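Local atomic coordinates of geranylgeranyl pyrophosphate synthase (Corynebacterium glutamicum, PDB entry 3LMD), a protein that probably acts as a magnesium-dependent prenyl transferase of the FPP/GGPP synthase family, building long-chain isoprenyl diphosphates such as heptaprenyl diphosphate. Residues 318-321 against 322-325. Numbering follows the deposited sequence.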
ATOM      1  N   TYR A 318      30.097  -9.699  14.115  1.00 24.72           N
ATOM      2  CA  TYR A 318      30.666 -11.050  14.116  1.00 24.64           C
ATOM      3  C   TYR A 318      29.669 -12.084  14.596  1.00 25.28           C
ATOM      4  O   TYR A 318      29.695 -13.233  14.147  1.00 27.59           O
ATOM      5  CB  TYR A 318      31.910 -11.134  15.011  1.00 29.66           C
ATOM      6  CG  TYR A 318      33.093 -10.341  14.512  1.00 36.38           C
ATOM      7  CD1 TYR A 318      33.296 -10.134  13.149  1.00 36.06           C
ATOM      8  CD2 TYR A 318      34.048  -9.850  15.408  1.00 34.40           C
ATOM      9  CE1 TYR A 318      34.399  -9.434  12.687  1.00 38.32           C
ATOM     10  CE2 TYR A 318      35.154  -9.150  14.952  1.00 33.49           C
ATOM     11  CZ  TYR A 318      35.334  -8.947  13.602  1.00 43.96           C
ATOM     12  OH  TYR A 318      36.453  -8.250  13.164  1.00 41.91           O
ATOM     13  N   ARG A 319      28.828 -11.680  15.541  1.00 23.72           N
ATOM     14  CA  ARG A 319      27.811 -12.555  16.081  1.00 25.72           C
ATOM     15  C   ARG A 319      26.772 -12.908  14.991  1.00 26.31           C
ATOM     16  O   ARG A 319      26.349 -14.067  14.865  1.00 25.54           O
ATOM     17  CB  ARG A 319      27.129 -11.865  17.277  1.00 24.23           C
ATOM     18  CG  ARG A 319      26.074 -12.723  17.979  1.00 25.51           C
ATOM     19  CD  ARG A 319      25.500 -12.045  19.215  1.00 34.90           C
ATOM     20  NE  ARG A 319      24.543 -10.994  18.883  1.00 30.29           N
ATOM     21  CZ  ARG A 319      23.287 -11.206  18.492  1.00 36.13           C
ATOM     22  NH1 ARG A 319      22.490 -10.172  18.247  1.00 33.24           N
ATOM     23  NH2 ARG A 319      22.820 -12.445  18.361  1.00 30.71           N
ATOM     24  N   TYR A 320      26.366 -11.916  14.197  1.00 25.22           N
ATOM     25  CA  TYR A 320      25.482 -12.195  13.039  1.00 22.83           C
ATOM     26  C   TYR A 320      26.185 -13.010  11.972  1.00 23.26           C
ATOM     27  O   TYR A 320      25.555 -13.811  11.296  1.00 24.80           O
ATOM     28  CB  TYR A 320      24.939 -10.896  12.448  1.00 21.46           C
ATOM     29  CG  TYR A 320      23.879 -10.320  13.339  1.00 24.38           C
ATOM     30  CD1 TYR A 320      22.656 -10.978  13.499  1.00 28.22           C
ATOM     31  CD2 TYR A 320      24.070  -9.114  14.002  1.00 26.68           C
ATOM     32  CE1 TYR A 320      21.654 -10.466  14.335  1.00 28.21           C
ATOM     33  CE2 TYR A 320      23.068  -8.591  14.829  1.00 24.87           C
ATOM     34  CZ  TYR A 320      21.866  -9.270  14.990  1.00 30.09           C
ATOM     35  OH  TYR A 320      20.840  -8.754  15.787  1.00 31.88           O
ATOM     36  N   MET A 321      27.492 -12.817  11.822  1.00 24.40           N
ATOM     37  CA  MET A 321      28.247 -13.591  10.822  1.00 25.94           C
ATOM     38  C   MET A 321      28.289 -15.048  11.276  1.00 26.70           C
ATOM     39  O   MET A 321      28.198 -15.933  10.434  1.00 29.48           O
ATOM     40  CB  MET A 321      29.692 -13.048  10.615  1.00 26.44           C
ATOM     41  CG  MET A 321      30.512 -13.731   9.428  1.00 31.62           C
ATOM     42  SD  MET A 321      29.810 -13.469   7.743  1.00 21.74           S
ATOM     43  CE  MET A 321      29.465 -15.150   7.219  1.00 38.60           C
ATOM     44  N   ASP A 322      28.389 -15.289  12.600  1.00 28.25           N
ATOM     45  CA  ASP A 322      28.316 -16.660  13.150  1.00 28.00           C
ATOM     46  C   ASP A 322      26.957 -17.258  12.876  1.00 28.02           C
ATOM     47  O   ASP A 322      26.842 -18.411  12.499  1.00 27.48           O
ATOM     48  CB  ASP A 322      28.550 -16.693  14.680  1.00 25.75           C
ATOM     49  CG  ASP A 322      29.999 -16.435  15.065  1.00 34.34           C
ATOM     50  OD1 ASP A 322      30.888 -16.557  14.198  1.00 36.40           O
ATOM     51  OD2 ASP A 322      30.234 -16.098  16.238  1.00 38.58           O
ATOM     52  N   ILE A 323      25.905 -16.481  13.077  1.00 25.45           N
ATOM     53  CA  ILE A 323      24.558 -16.962  12.733  1.00 26.20           C
ATOM     54  C   ILE A 323      24.439 -17.310  11.248  1.00 29.03           C
ATOM     55  O   ILE A 323      23.889 -18.359  10.892  1.00 29.91           O
ATOM     56  CB  ILE A 323      23.474 -15.900  13.115  1.00 26.46           C
ATOM     57  CG1 ILE A 323      23.351 -15.786  14.648  1.00 31.00           C
ATOM     58  CG2 ILE A 323      22.093 -16.249  12.505  1.00 24.14           C
ATOM     59  CD1 ILE A 323      22.620 -14.499  15.114  1.00 29.20           C
ATOM     60  N   ALA A 324      24.956 -16.431  10.397  1.00 24.99           N
ATOM     61  CA  ALA A 324      24.917 -16.642   8.947  1.00 27.90           C
ATOM     62  C   ALA A 324      25.634 -17.954   8.577  1.00 26.11           C
ATOM     63  O   ALA A 324      25.118 -18.741   7.790  1.00 25.65           O
ATOM     64  CB  ALA A 324      25.554 -15.457   8.221  1.00 27.30           C
ATOM     65  N   ASN A 325      26.812 -18.177   9.159  1.00 26.55           N
ATOM     66  CA  ASN A 325      27.583 -19.401   8.914  1.00 28.95           C
ATOM     67  C   ASN A 325      26.858 -20.637   9.417  1.00 27.73           C
ATOM     68  O   ASN A 325      26.903 -21.691   8.765  1.00 28.63           O
ATOM     69  CB  ASN A 325      28.975 -19.308   9.546  1.00 30.82           C
ATOM     70  CG  ASN A 325      29.955 -18.567   8.651  1.00 32.83           C
ATOM     71  OD1 ASN A 325      29.858 -18.641   7.432  1.00 33.56           O
ATOM     72  ND2 ASN A 325      30.901 -17.873   9.253  1.00 32.76           N
TER
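Met321 reaches Asn325 through two bends in its chain. CG stands opposite the backbone N (chi1 -173°), and turns at chi2 and chi3 then carry the methyl CE forward by one helical turn. Met321 CE comes within 3.5 Å of Asn325 OD1, and the two side chains cross at a slant. Met321 CE also touches Ala324 CB, at 4.0 Å. Asn325 OD1 has its polar partner outside, accepting a hydrogen bond from Arg341 NH1 of helix 335-349. Ala344 and Val348 of that helix also touch Met321.

Ile323 meets two residues of the preceding turn with one methyl. Its chi2 is extended (163°), which sends CD1 back along Tyr320 and Arg319. Ile323 CD1 lies 3.9 Å from Tyr320 CD1. Ile323 CD1 is also 3.8 Å from Arg319 NH2. In both pairs the side chains run side by side and point the same way. The guanidinium carbon of Arg319 sits over one face of the Tyr320 ring, displaced toward its rim. The charge of Arg319 is matched by a salt bridge to Glu316, one turn earlier. Tyr320, Ile323 and Ala324 also pack on helix 219-246.

Regular alpha-helical bonds run beneath these side chains. Ala324 N donates to Tyr320 O at 2.8 Å, and Asn325 N donates to Met321 O at 2.9 Å. The N-H groups of Asp322 and Ile323 likewise bond to the carbonyls of Tyr318 and Arg319.

This turn of helix 309-328 packs against helices 219-246 and 335-349, away from the metal-binding residues Asp115, Asp119, Glu302 and Ser305. Backbone bonds hold the turn, and the Met321 and Ile323 methyls add dispersion contacts. The polar bonds to Glu316 and Arg341 probably help fix the rotations of Arg319 and Asn325.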